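Local coordinates for sulfur carrier protein CysO (Mycobacterium tuberculosis, PDB 3DWG) that probably serves, in its thiocarboxylated form, as the sulfur donor for the CysM-dependent synthesis of cysteine, at residues N60-D65 with T85-V90. Sequence-based numbering, arbitrary orientation.
Sequences NIYVND and TILPAV
T85, N60 and Y62 carry most of this antiparallel pairing between strand 59-63 and strand 83-88 in the mixed sheet of a ubiquitin-like (ThiS family) fold. Each of the two hydrogen-bonded pairs closes with two backbone bonds. At one, Y62 N gives to T85 O and T85 N returns to Y62 O at 2.9 Å; at the other, N60 N reaches L87 O at 2.8 Å in a nearly straight bond, and L87 N donates back to N60 O. Between them lies the non-hydrogen-bonded pair I61-I86, where I61 CA approaches T85 O to 3.3 Å as a CA-H...O contact. I61 and I86 point to the same face of the sheet, their CG1 atoms 4.3 Å apart, and I61 also packs on L55.

N60, Y62, T85 and L87 share the opposite face, which meets the chain of another protein in the assembly. With CG beside its own backbone N (chi1 -49°), the Y62 ring brings CD1 near T85 O, which sits at the ring edge close to its plane. Farther along the ring, CE1 touches L87 CD1 at 4.1 Å, the two side chains crossing at about a right angle. Y62 OH is hydrogen-bonded to an acidic side chain of that other chain, and an aromatic side chain of the same partner packs on L87.

Water joins the segments at both ends. Beyond Y62, one molecule accepts from D65 N and bonds T85 OG1, with a weak third bond to Y62 O, tying the turn to the strand. Past L87, the amide nitrogen ND2 of N60 comes within 3.9 Å of A89 CA, and a second water accepts from N60 ND2 at 2.9 Å and lies 2.7 Å from P88 O, bridging the two.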
loop_
_atom_site.group_PDB
_atom_site.type_symbol
_atom_site.label_atom_id
_atom_site.label_comp_id
_atom_site.label_asym_id
_atom_site.label_seq_id
_atom_site.Cartn_x
_atom_site.Cartn_y
_atom_site.Cartn_z
ATOM N N ASN C 60 -8.426 -18.261 21.996
ATOM C CA ASN C 60 -8.483 -18.753 20.628
ATOM C C ASN C 60 -7.566 -19.930 20.484
ATOM O O ASN C 60 -6.446 -19.933 21.007
ATOM C CB ASN C 60 -8.056 -17.643 19.634
ATOM C CG ASN C 60 -9.058 -16.517 19.576
ATOM O OD1 ASN C 60 -10.301 -16.740 19.604
ATOM N ND2 ASN C 60 -8.546 -15.263 19.516
ATOM N N ILE C 61 -8.063 -20.973 19.834
ATOM C CA ILE C 61 -7.229 -22.136 19.559
ATOM C C ILE C 61 -7.274 -22.523 18.094
ATOM O O ILE C 61 -8.330 -22.522 17.449
ATOM C CB ILE C 61 -7.641 -23.355 20.454
ATOM C CG1 ILE C 61 -7.660 -22.880 21.915
ATOM C CG2 ILE C 61 -6.657 -24.514 20.225
ATOM C CD1 ILE C 61 -7.909 -23.997 23.025
ATOM N N TYR C 62 -6.096 -22.863 17.554
ATOM C CA TYR C 62 -5.939 -23.200 16.153
ATOM C C TYR C 62 -5.232 -24.561 16.005
ATOM O O TYR C 62 -4.339 -24.865 16.765
ATOM C CB TYR C 62 -5.109 -22.103 15.448
ATOM C CG TYR C 62 -5.583 -20.692 15.711
ATOM C CD1 TYR C 62 -5.184 -20.027 16.853
ATOM C CD2 TYR C 62 -6.428 -20.037 14.819
ATOM C CE1 TYR C 62 -5.630 -18.783 17.132
ATOM C CE2 TYR C 62 -6.895 -18.736 15.096
ATOM C CZ TYR C 62 -6.448 -18.131 16.235
ATOM O OH TYR C 62 -6.830 -16.854 16.620
ATOM N N VAL C 63 -5.735 -25.372 15.085
ATOM C CA VAL C 63 -5.103 -26.663 14.759
ATOM C C VAL C 63 -4.582 -26.454 13.346
ATOM O O VAL C 63 -5.376 -26.147 12.442
ATOM C CB VAL C 63 -6.155 -27.835 14.798
ATOM C CG1 VAL C 63 -5.517 -29.101 14.214
ATOM C CG2 VAL C 63 -6.643 -28.063 16.224
ATOM N N ASN C 64 -3.269 -26.642 13.154
ATOM C CA ASN C 64 -2.600 -26.333 11.854
ATOM C C ASN C 64 -3.075 -24.983 11.255
ATOM O O ASN C 64 -3.452 -24.872 10.081
ATOM C CB ASN C 64 -2.768 -27.426 10.835
ATOM C CG ASN C 64 -2.169 -28.717 11.302
ATOM O OD1 ASN C 64 -1.165 -28.724 12.016
ATOM N ND2 ASN C 64 -2.816 -29.820 10.942
ATOM N N ASP C 65 -3.130 -24.006 12.152
ATOM C CA ASP C 65 -3.468 -22.629 11.801
ATOM C C ASP C 65 -4.942 -22.335 11.562
ATOM O O ASP C 65 -5.301 -21.195 11.288
ATOM C CB ASP C 65 -2.622 -22.150 10.620
ATOM C CG ASP C 65 -1.122 -22.003 11.002
ATOM O OD1 ASP C 65 -0.829 -21.867 12.217
ATOM O OD2 ASP C 65 -0.262 -22.025 10.089
ATOM N N THR C 85 -2.138 -24.258 18.504
ATOM C CA THR C 85 -1.705 -22.933 18.984
ATOM C C THR C 85 -2.780 -22.330 19.885
ATOM O O THR C 85 -3.931 -22.233 19.468
ATOM C CB THR C 85 -1.506 -22.007 17.762
ATOM O OG1 THR C 85 -0.616 -22.638 16.827
ATOM C CG2 THR C 85 -0.974 -20.611 18.218
ATOM N N ILE C 86 -2.424 -21.923 21.086
ATOM C CA ILE C 86 -3.351 -21.309 22.005
ATOM C C ILE C 86 -2.967 -19.835 22.194
ATOM O O ILE C 86 -1.810 -19.555 22.523
ATOM C CB ILE C 86 -3.275 -22.053 23.415
ATOM C CG1 ILE C 86 -3.607 -23.537 23.175
ATOM C CG2 ILE C 86 -4.174 -21.412 24.413
ATOM C CD1 ILE C 86 -3.465 -24.334 24.467
ATOM N N LEU C 87 -3.925 -18.943 22.019
ATOM C CA LEU C 87 -3.597 -17.486 22.159
ATOM C C LEU C 87 -4.772 -16.779 22.850
ATOM O O LEU C 87 -5.939 -17.101 22.565
ATOM C CB LEU C 87 -3.447 -16.853 20.763
ATOM C CG LEU C 87 -2.251 -17.298 19.952
ATOM C CD1 LEU C 87 -2.326 -16.827 18.525
ATOM C CD2 LEU C 87 -0.955 -16.774 20.651
ATOM N N PRO C 88 -4.491 -15.823 23.734
ATOM C CA PRO C 88 -5.559 -14.967 24.256
ATOM C C PRO C 88 -6.011 -13.997 23.155
ATOM O O PRO C 88 -5.268 -13.741 22.191
ATOM C CB PRO C 88 -4.866 -14.107 25.356
ATOM C CG PRO C 88 -3.501 -14.113 24.990
ATOM C CD PRO C 88 -3.148 -15.356 24.158
ATOM N N ALA C 89 -7.233 -13.527 23.311
ATOM C CA ALA C 89 -7.835 -12.613 22.310
ATOM C C ALA C 89 -7.225 -11.216 22.359
ATOM O O ALA C 89 -7.400 -10.544 23.332
ATOM C CB ALA C 89 -9.290 -12.500 22.550
ATOM N N VAL C 90 -6.458 -10.899 21.310
ATOM C CA VAL C 90 -5.852 -9.576 21.131
ATOM C C VAL C 90 -6.294 -9.104 19.724
ATOM O O VAL C 90 -5.964 -9.740 18.686
ATOM C CB VAL C 90 -4.340 -9.679 21.202
ATOM C CG1 VAL C 90 -3.666 -8.365 20.647
ATOM C CG2 VAL C 90 -3.884 -9.990 22.648
HETATM O O HOH W 1 -5.925 -13.988 19.572
HETATM O O HOH W 2 -1.654 -24.251 14.791
#